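Local structure of VAO-type flavoprotein oxidase VAO615 (Myceliophthora thermophila, 6F72) at residues 248-256 with 273-281; 299-309 with 381-391. The protein is a secreted FAD-dependent enzyme, probably an oxidase, that carries its flavin bicovalently bound and whose substrate has not been identified. All blocks are in the same frame, centred on the assembly; numbering follows the deposited sequence.

Contact 1 (248-256 with 273-281); sequences ADNVLEWEV and DLYWALSGG
The indole of Trp254 packs between Val251 and Leu278 at the tight centre of this contact. Leu278 CB sits over one face, 3.6 Å from the centroid of the five-membered ring in a CH-pi contact, while Val251 CG1 lies against the opposite face near the rim. At the ring edge, NE1 of Trp254 donates to Ser279 OG at 3.0 Å, nearly straight (166°) and close to the indole plane. Ser279 OG in turn donates a hydrogen bond to Tyr275 O (2.8 Å), and the two bonds fix its rotation. The Tyr275 ring, its CG trans to the backbone N (chi1 166°), is thrown across to strand 251-256, where OH donates to Val251 O at 2.6 Å from above the carbonyl plane. A water donates to both Ala248 O and Tyr275 OH. Toward Val256 the contact thins to single methyl contacts: CG1 on Leu278 CD1 at 3.7 Å and, tip to tip, CG2 on Leu274 CD2 at 4.0 Å. On the more open side, partly exposed Glu253 points away from the helix, its carboxylate bonded to the Tyr185 hydroxyl. Helix 273-278 crosses strand 251-256 at 102°, and the interface's buried indole N-H, serine hydroxyl and phenol each have a partner amid apolar packing.

Contact 2 (299-309 with 381-391); sequences DGIVGGTLLGF and PVVQPRVSTNY. With NAG (2-acetamido-2-deoxy-beta-D-glucopyranose), chain F.
Asp299 receives the backbone N-H of Tyr391 on the syn lone pair of OD1 (3.1 Å), with a longer, weak bond to OD2; OD1 also forms a salt bridge with Arg216. Its CG lies trans to the backbone N (chi1 -160°), which carries the carboxylate across to the first turn of helix 391-399, where Asn390 is the N-cap and bonds Asp393 N. An alanine here in place of Asp299 would probably leave Arg216 without this carboxylate and Tyr391 N without its acceptor. From there strands 302-309 and 382-388 run antiparallel, with four hydrogen-bonded pairs from Val302-Ser388 to Gly308-Val382; Val382 N to Gly308 O is 2.6 Å. Thr305 OG1 donates to Leu306 O at 2.8 Å from well above the carbonyl plane, sharing this acceptor with Gln384 N. A water links Val302 O and Ser388 OG. Outward, Leu306 lies alongside Gln384, its CD1 3.5 Å from OE1, and CD2 reaches Val382 CG1 at 3.9 Å. Val382, on this same face, brings CG2 near O6 of the glycan sugar; on the other face Leu307 CD1 meets Pro381 CB at 4.0 Å. Backbone bonding thus joins strand 382-388, outermost in its seven-stranded sheet, to its neighbour, and the carboxylate ties the adjoining helix start to Arg216.

Contact 1 and contact 2 follow one another along the chain and do not touch: their centres are 33 Å apart and their nearest atoms about 11 Å. Strand 288-298 connects them in sequence. It pairs with strand 251-257 of contact 1 and ends just before Asp299, where contact 2 begins, so the chain passes from the sheet of the FAD-binding region into the separate seven-stranded sheet. The side chain of Leu278, in contact 1, is about 6 Å from FAD, and that of Tyr391, at one end of contact 2, about 9 Å. The far end of contact 2 lies beside a surface glycan, and its centre is 25 Å from the chain centre, against 16 Å for buried contact 1.

Contact 1 (248-256 with 273-281)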
loop_
_atom_site.group_PDB
_atom_site.type_symbol
_atom_site.label_atom_id
_atom_site.label_comp_id
_atom_site.label_asym_id
_atom_site.label_seq_id
_atom_site.Cartn_x
_atom_site.Cartn_y
_atom_site.Cartn_z
ATOM N N ALA A 248 10.401 -5.699 -0.138
ATOM C CA ALA A 248 10.592 -6.943 0.593
ATOM C C ALA A 248 11.963 -7.643 0.341
ATOM O O ALA A 248 12.456 -8.365 1.220
ATOM C CB ALA A 248 9.438 -7.879 0.329
ATOM N N ASP A 249 12.548 -7.396 -0.842
ATOM C CA ASP A 249 13.882 -7.860 -1.240
ATOM C C ASP A 249 14.969 -7.241 -0.382
ATOM O O ASP A 249 16.039 -7.844 -0.187
ATOM C CB ASP A 249 14.179 -7.468 -2.687
ATOM C CG ASP A 249 13.414 -8.284 -3.685
ATOM O OD1 ASP A 249 12.886 -9.368 -3.338
ATOM O OD2 ASP A 249 13.359 -7.834 -4.845
ATOM N N ASN A 250 14.686 -6.030 0.102
ATOM C CA ASN A 250 15.644 -5.241 0.856
ATOM C C ASN A 250 15.539 -5.427 2.360
ATOM O O ASN A 250 16.275 -4.780 3.097
ATOM C CB ASN A 250 15.525 -3.771 0.481
ATOM C CG ASN A 250 16.077 -3.493 -0.892
ATOM O OD1 ASN A 250 17.248 -3.190 -1.030
ATOM N ND2 ASN A 250 15.235 -3.636 -1.930
ATOM N N VAL A 251 14.655 -6.316 2.810
ATOM C CA VAL A 251 14.512 -6.598 4.231
ATOM C C VAL A 251 15.636 -7.496 4.728
ATOM O O VAL A 251 15.949 -8.543 4.121
ATOM C CB VAL A 251 13.140 -7.207 4.607
ATOM C CG1 VAL A 251 13.019 -7.333 6.125
ATOM C CG2 VAL A 251 12.019 -6.328 4.113
ATOM N N LEU A 252 16.250 -7.072 5.836
ATOM C CA LEU A 252 17.274 -7.873 6.496
ATOM C C LEU A 252 16.700 -8.610 7.702
ATOM O O LEU A 252 16.971 -9.791 7.897
ATOM C CB LEU A 252 18.481 -7.012 6.883
ATOM C CG LEU A 252 19.157 -6.198 5.779
ATOM C CD1 LEU A 252 20.119 -5.203 6.401
ATOM C CD2 LEU A 252 19.889 -7.108 4.791
ATOM N N GLU A 253 15.910 -7.898 8.507
ATOM C CA GLU A 253 15.372 -8.405 9.770
ATOM C C GLU A 253 13.993 -7.849 9.992
ATOM O O GLU A 253 13.721 -6.735 9.567
ATOM C CB GLU A 253 16.242 -7.947 10.940
ATOM C CG GLU A 253 17.624 -8.579 10.920
ATOM C CD GLU A 253 18.489 -8.166 12.091
ATOM O OE1 GLU A 253 17.976 -8.131 13.232
ATOM O OE2 GLU A 253 19.688 -7.912 11.859
ATOM N N TRP A 254 13.147 -8.650 10.645
ATOM C CA TRP A 254 11.858 -8.226 11.189
ATOM C C TRP A 254 11.929 -8.447 12.686
ATOM O O TRP A 254 12.278 -9.543 13.135
ATOM C CB TRP A 254 10.702 -9.078 10.659
ATOM C CG TRP A 254 10.414 -8.930 9.193
ATOM C CD1 TRP A 254 10.702 -9.839 8.199
ATOM C CD2 TRP A 254 9.774 -7.824 8.556
ATOM N NE1 TRP A 254 10.282 -9.355 6.980
ATOM C CE2 TRP A 254 9.711 -8.118 7.168
ATOM C CE3 TRP A 254 9.252 -6.593 9.019
ATOM C CZ2 TRP A 254 9.143 -7.237 6.243
ATOM C CZ3 TRP A 254 8.701 -5.714 8.094
ATOM C CH2 TRP A 254 8.642 -6.043 6.723
ATOM N N GLU A 255 11.582 -7.412 13.447
ATOM C CA GLU A 255 11.369 -7.545 14.875
ATOM C C GLU A 255 9.861 -7.560 15.106
ATOM O O GLU A 255 9.146 -6.698 14.611
ATOM C CB GLU A 255 12.041 -6.393 15.612
ATOM C CG GLU A 255 11.859 -6.430 17.124
ATOM C CD GLU A 255 12.122 -5.097 17.786
ATOM O OE1 GLU A 255 12.486 -4.124 17.087
ATOM O OE2 GLU A 255 11.963 -5.023 19.028
ATOM N N VAL A 256 9.399 -8.580 15.825
ATOM C CA VAL A 256 7.983 -8.911 15.931
ATOM C C VAL A 256 7.562 -9.345 17.331
ATOM O O VAL A 256 8.396 -9.715 18.155
ATOM C CB VAL A 256 7.541 -10.036 14.930
ATOM C CG1 VAL A 256 8.032 -9.772 13.516
ATOM C CG2 VAL A 256 7.939 -11.430 15.410
ATOM N N ASP A 273 11.468 -19.014 8.359
ATOM C CA ASP A 273 10.188 -19.280 7.750
ATOM C C ASP A 273 9.228 -18.104 7.996
ATOM O O ASP A 273 8.480 -17.715 7.084
ATOM C CB ASP A 273 9.619 -20.640 8.210
ATOM C CG ASP A 273 9.466 -20.762 9.724
ATOM O OD1 ASP A 273 9.980 -19.914 10.495
ATOM O OD2 ASP A 273 8.825 -21.740 10.159
ATOM N N LEU A 274 9.288 -17.526 9.204
ATOM C CA LEU A 274 8.583 -16.285 9.505
ATOM C C LEU A 274 9.145 -15.106 8.707
ATOM O O LEU A 274 8.357 -14.290 8.188
ATOM C CB LEU A 274 8.527 -15.981 11.009
ATOM C CG LEU A 274 7.692 -14.774 11.515
ATOM C CD1 LEU A 274 6.190 -14.862 11.217
ATOM C CD2 LEU A 274 7.902 -14.575 13.007
ATOM N N TYR A 275 10.468 -15.033 8.573
ATOM C CA TYR A 275 11.111 -13.983 7.765
ATOM C C TYR A 275 10.594 -14.034 6.310
ATOM O O TYR A 275 10.327 -12.993 5.700
ATOM C CB TYR A 275 12.664 -14.062 7.826
ATOM C CG TYR A 275 13.326 -13.226 6.747
ATOM C CD1 TYR A 275 13.560 -13.764 5.465
ATOM C CD2 TYR A 275 13.674 -11.894 6.973
ATOM C CE1 TYR A 275 14.108 -12.989 4.452
ATOM C CE2 TYR A 275 14.240 -11.113 5.964
ATOM C CZ TYR A 275 14.450 -11.664 4.708
ATOM O OH TYR A 275 15.004 -10.921 3.685
ATOM N N TRP A 276 10.484 -15.261 5.785
ATOM C CA TRP A 276 10.036 -15.546 4.421
ATOM C C TRP A 276 8.579 -15.035 4.173
ATOM O O TRP A 276 8.343 -14.271 3.225
ATOM C CB TRP A 276 10.181 -17.050 4.158
ATOM C CG TRP A 276 9.789 -17.508 2.786
ATOM C CD1 TRP A 276 10.594 -17.559 1.678
ATOM C CD2 TRP A 276 8.517 -18.031 2.384
ATOM N NE1 TRP A 276 9.885 -18.048 0.594
ATOM C CE2 TRP A 276 8.614 -18.357 0.998
ATOM C CE3 TRP A 276 7.300 -18.255 3.050
ATOM C CZ2 TRP A 276 7.540 -18.894 0.267
ATOM C CZ3 TRP A 276 6.215 -18.785 2.316
ATOM C CH2 TRP A 276 6.349 -19.090 0.934
ATOM N N ALA A 277 7.653 -15.455 5.051
ATOM C CA ALA A 277 6.249 -15.055 5.066
ATOM C C ALA A 277 6.061 -13.555 5.201
ATOM O O ALA A 277 5.278 -12.985 4.456
ATOM C CB ALA A 277 5.483 -15.788 6.164
ATOM N N LEU A 278 6.781 -12.921 6.135
ATOM C CA LEU A 278 6.683 -11.474 6.338
ATOM C C LEU A 278 7.233 -10.627 5.180
ATOM O O LEU A 278 6.827 -9.471 5.010
ATOM C CB LEU A 278 7.319 -11.038 7.665
ATOM C CG LEU A 278 6.601 -11.318 8.988
ATOM C CD1 LEU A 278 7.595 -11.118 10.125
ATOM C CD2 LEU A 278 5.372 -10.425 9.208
ATOM N N SER A 279 8.145 -11.199 4.400
ATOM C CA SER A 279 8.796 -10.485 3.303
ATOM C C SER A 279 8.026 -10.708 1.977
ATOM O O SER A 279 8.500 -11.415 1.063
ATOM C CB SER A 279 10.270 -10.939 3.187
ATOM O OG SER A 279 11.035 -10.662 4.359
ATOM N N GLY A 280 6.835 -10.118 1.884
ATOM C CA GLY A 280 6.002 -10.230 0.673
ATOM C C GLY A 280 4.742 -11.061 0.815
ATOM O O GLY A 280 3.906 -11.065 -0.104
ATOM N N GLY A 281 4.565 -11.727 1.960
ATOM C CA GLY A 281 3.365 -12.534 2.232
ATOM C C GLY A 281 2.148 -11.759 2.743
ATOM O O GLY A 281 1.103 -12.360 3.025
HETATM O O HOH W 1 13.925 -10.518 1.077
#

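Contact 2 (299-309 with 381-391)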
loop_
_atom_site.group_PDB
_atom_site.type_symbol
_atom_site.label_atom_id
_atom_site.label_comp_id
_atom_site.label_asym_id
_atom_site.label_seq_id
_atom_site.Cartn_x
_atom_site.Cartn_y
_atom_site.Cartn_z
ATOM N N ASP A 299 23.692 6.932 -2.276
ATOM C CA ASP A 299 22.997 7.955 -3.053
ATOM C C ASP A 299 23.962 8.610 -4.041
ATOM O O ASP A 299 25.171 8.409 -3.969
ATOM C CB ASP A 299 22.377 8.990 -2.108
ATOM C CG ASP A 299 21.256 9.803 -2.749
ATOM O OD1 ASP A 299 20.706 9.427 -3.813
ATOM O OD2 ASP A 299 20.921 10.840 -2.157
ATOM N N GLY A 300 23.414 9.367 -4.977
ATOM C CA GLY A 300 24.186 10.119 -5.949
ATOM C C GLY A 300 23.209 10.774 -6.900
ATOM O O GLY A 300 21.994 10.667 -6.712
ATOM N N ILE A 301 23.751 11.463 -7.902
ATOM C CA ILE A 301 23.013 12.043 -9.028
ATOM C C ILE A 301 21.847 11.141 -9.485
ATOM O O ILE A 301 22.010 9.927 -9.601
ATOM C CB ILE A 301 24.029 12.402 -10.164
ATOM C CG1 ILE A 301 24.377 13.894 -10.145
ATOM C CG2 ILE A 301 23.571 11.985 -11.561
ATOM C CD1 ILE A 301 25.384 14.303 -9.090
ATOM N N VAL A 302 20.664 11.732 -9.672
ATOM C CA VAL A 302 19.496 11.012 -10.204
ATOM C C VAL A 302 18.934 11.775 -11.406
ATOM O O VAL A 302 18.513 12.932 -11.278
ATOM C CB VAL A 302 18.381 10.762 -9.144
ATOM C CG1 VAL A 302 17.186 10.037 -9.761
ATOM C CG2 VAL A 302 18.909 9.944 -7.978
ATOM N N GLY A 303 18.952 11.117 -12.565
ATOM C CA GLY A 303 18.357 11.658 -13.786
ATOM C C GLY A 303 16.840 11.567 -13.776
ATOM O O GLY A 303 16.260 10.575 -13.324
ATOM N N GLY A 304 16.192 12.606 -14.284
ATOM C CA GLY A 304 14.735 12.668 -14.268
ATOM C C GLY A 304 14.175 13.287 -15.522
ATOM O O GLY A 304 14.885 13.991 -16.247
ATOM N N THR A 305 12.905 13.002 -15.787
ATOM C CA THR A 305 12.181 13.678 -16.854
ATOM C C THR A 305 10.680 13.636 -16.678
ATOM O O THR A 305 10.138 12.719 -16.052
ATOM C CB THR A 305 12.538 13.138 -18.263
ATOM O OG1 THR A 305 12.090 14.080 -19.241
ATOM C CG2 THR A 305 11.904 11.755 -18.537
ATOM N N LEU A 306 10.033 14.660 -17.226
ATOM C CA LEU A 306 8.656 14.562 -17.664
ATOM C C LEU A 306 8.711 14.121 -19.123
ATOM O O LEU A 306 9.486 14.665 -19.923
ATOM C CB LEU A 306 7.920 15.906 -17.529
ATOM C CG LEU A 306 6.389 15.924 -17.657
ATOM C CD1 LEU A 306 5.804 17.045 -16.815
ATOM C CD2 LEU A 306 5.913 16.069 -19.100
ATOM N N LEU A 307 7.897 13.121 -19.451
ATOM C CA LEU A 307 7.673 12.719 -20.830
ATOM C C LEU A 307 6.181 12.530 -21.073
ATOM O O LEU A 307 5.573 11.585 -20.560
ATOM C CB LEU A 307 8.476 11.453 -21.170
ATOM C CG LEU A 307 8.220 10.685 -22.480
ATOM C CD1 LEU A 307 8.419 11.553 -23.719
ATOM C CD2 LEU A 307 9.106 9.448 -22.526
ATOM N N GLY A 308 5.605 13.438 -21.858
ATOM C CA GLY A 308 4.175 13.428 -22.151
ATOM C C GLY A 308 3.862 13.522 -23.627
ATOM O O GLY A 308 4.607 14.139 -24.387
ATOM N N PHE A 309 2.757 12.893 -24.028
ATOM C CA PHE A 309 2.233 12.978 -25.395
ATOM C C PHE A 309 0.722 12.769 -25.415
ATOM O O PHE A 309 0.176 12.123 -24.516
ATOM C CB PHE A 309 2.944 11.991 -26.336
ATOM C CG PHE A 309 2.769 10.537 -25.971
ATOM C CD1 PHE A 309 1.666 9.806 -26.436
ATOM C CD2 PHE A 309 3.734 9.874 -25.194
ATOM C CE1 PHE A 309 1.509 8.461 -26.112
ATOM C CE2 PHE A 309 3.588 8.526 -24.876
ATOM C CZ PHE A 309 2.474 7.820 -25.335
ATOM N N PRO A 381 6.253 15.189 -28.474
ATOM C CA PRO A 381 6.088 15.012 -27.029
ATOM C C PRO A 381 6.419 16.272 -26.223
ATOM O O PRO A 381 6.985 17.228 -26.764
ATOM C CB PRO A 381 7.079 13.890 -26.701
ATOM C CG PRO A 381 8.146 14.016 -27.740
ATOM C CD PRO A 381 7.442 14.476 -28.988
ATOM N N VAL A 382 6.025 16.269 -24.950
ATOM C CA VAL A 382 6.528 17.225 -23.960
ATOM C C VAL A 382 7.634 16.489 -23.205
ATOM O O VAL A 382 7.394 15.456 -22.564
ATOM C CB VAL A 382 5.426 17.744 -23.004
ATOM C CG1 VAL A 382 6.008 18.693 -21.957
ATOM C CG2 VAL A 382 4.315 18.441 -23.785
ATOM N N VAL A 383 8.853 17.006 -23.335
ATOM C CA VAL A 383 10.046 16.384 -22.764
ATOM C C VAL A 383 10.727 17.426 -21.899
ATOM O O VAL A 383 11.129 18.482 -22.396
ATOM C CB VAL A 383 11.061 15.919 -23.839
ATOM C CG1 VAL A 383 12.054 14.922 -23.247
ATOM C CG2 VAL A 383 10.368 15.322 -25.058
ATOM N N GLN A 384 10.849 17.129 -20.608
ATOM C CA GLN A 384 11.507 18.040 -19.668
ATOM C C GLN A 384 12.521 17.266 -18.825
ATOM O O GLN A 384 12.206 16.834 -17.710
ATOM C CB GLN A 384 10.478 18.814 -18.820
ATOM C CG GLN A 384 9.763 19.910 -19.609
ATOM C CD GLN A 384 8.422 20.348 -19.030
ATOM O OE1 GLN A 384 7.674 19.555 -18.446
ATOM N NE2 GLN A 384 8.102 21.622 -19.219
ATOM N N PRO A 385 13.738 17.060 -19.379
ATOM C CA PRO A 385 14.778 16.348 -18.655
ATOM C C PRO A 385 15.382 17.226 -17.574
ATOM O O PRO A 385 15.368 18.451 -17.695
ATOM C CB PRO A 385 15.839 16.063 -19.729
ATOM C CG PRO A 385 15.238 16.460 -21.033
ATOM C CD PRO A 385 14.225 17.504 -20.698
ATOM N N ARG A 386 15.891 16.585 -16.524
ATOM C CA ARG A 386 16.678 17.244 -15.476
ATOM C C ARG A 386 17.615 16.240 -14.819
ATOM O O ARG A 386 17.540 15.035 -15.094
ATOM C CB ARG A 386 15.777 17.950 -14.428
ATOM C CG ARG A 386 14.857 17.036 -13.609
ATOM C CD ARG A 386 14.041 17.776 -12.550
ATOM N NE ARG A 386 13.098 18.710 -13.158
ATOM C CZ ARG A 386 13.245 20.031 -13.190
ATOM N NH1 ARG A 386 14.290 20.618 -12.623
ATOM N NH2 ARG A 386 12.328 20.770 -13.791
ATOM N N VAL A 387 18.515 16.753 -13.980
ATOM C CA VAL A 387 19.374 15.934 -13.129
ATOM C C VAL A 387 19.281 16.493 -11.698
ATOM O O VAL A 387 19.583 17.664 -11.466
ATOM C CB VAL A 387 20.850 15.923 -13.614
ATOM C CG1 VAL A 387 21.739 15.147 -12.649
ATOM C CG2 VAL A 387 20.981 15.335 -15.012
ATOM N N SER A 388 18.853 15.655 -10.757
ATOM C CA SER A 388 18.846 16.011 -9.334
ATOM C C SER A 388 20.160 15.571 -8.671
ATOM O O SER A 388 20.750 14.568 -9.071
ATOM C CB SER A 388 17.635 15.391 -8.621
ATOM O OG SER A 388 16.435 15.626 -9.349
ATOM N N THR A 389 20.608 16.342 -7.678
ATOM C CA THR A 389 21.843 16.068 -6.929
ATOM C C THR A 389 21.758 14.754 -6.155
ATOM O O THR A 389 22.754 14.038 -6.013
ATOM C CB THR A 389 22.148 17.212 -5.945
ATOM O OG1 THR A 389 21.963 18.460 -6.613
ATOM C CG2 THR A 389 23.589 17.138 -5.419
ATOM N N ASN A 390 20.558 14.446 -5.674
ATOM C CA ASN A 390 20.312 13.295 -4.819
ATOM C C ASN A 390 18.945 12.706 -5.135
ATOM O O ASN A 390 18.199 13.264 -5.950
ATOM C CB ASN A 390 20.402 13.727 -3.354
ATOM C CG ASN A 390 19.451 14.852 -3.030
ATOM O OD1 ASN A 390 18.276 14.625 -2.760
ATOM N ND2 ASN A 390 19.951 16.079 -3.080
ATOM N N TYR A 391 18.611 11.591 -4.490
ATOM C CA TYR A 391 17.317 10.948 -4.700
ATOM C C TYR A 391 16.141 11.703 -4.095
ATOM O O TYR A 391 15.099 11.823 -4.753
ATOM C CB TYR A 391 17.317 9.523 -4.172
ATOM C CG TYR A 391 15.986 8.811 -4.322
ATOM C CD1 TYR A 391 15.401 8.622 -5.580
ATOM C CD2 TYR A 391 15.320 8.317 -3.203
ATOM C CE1 TYR A 391 14.183 7.969 -5.715
ATOM C CE2 TYR A 391 14.108 7.656 -3.325
ATOM C CZ TYR A 391 13.547 7.481 -4.579
ATOM O OH TYR A 391 12.348 6.820 -4.681
HETATM C C1 NAG F . -0.591 17.957 -26.239
HETATM C C2 NAG F . -0.877 19.049 -25.192
HETATM C C3 NAG F . -0.358 20.420 -25.648
HETATM C C4 NAG F . 1.083 20.345 -26.168
HETATM C C5 NAG F . 1.148 19.285 -27.281
HETATM C C6 NAG F . 2.515 19.194 -27.958
HETATM C C7 NAG F . -2.931 18.559 -23.866
HETATM C C8 NAG F . -4.416 18.777 -23.817
HETATM N N2 NAG F . -2.310 19.118 -24.917
HETATM O O3 NAG F . -0.445 21.354 -24.566
HETATM O O4 NAG F . 1.510 21.636 -26.630
HETATM O O5 NAG F . 0.759 18.003 -26.746
HETATM O O6 NAG F . 3.456 18.537 -27.100
HETATM O O7 NAG F . -2.361 17.915 -22.995
HETATM O O HOH W 2 15.879 14.114 -11.525
#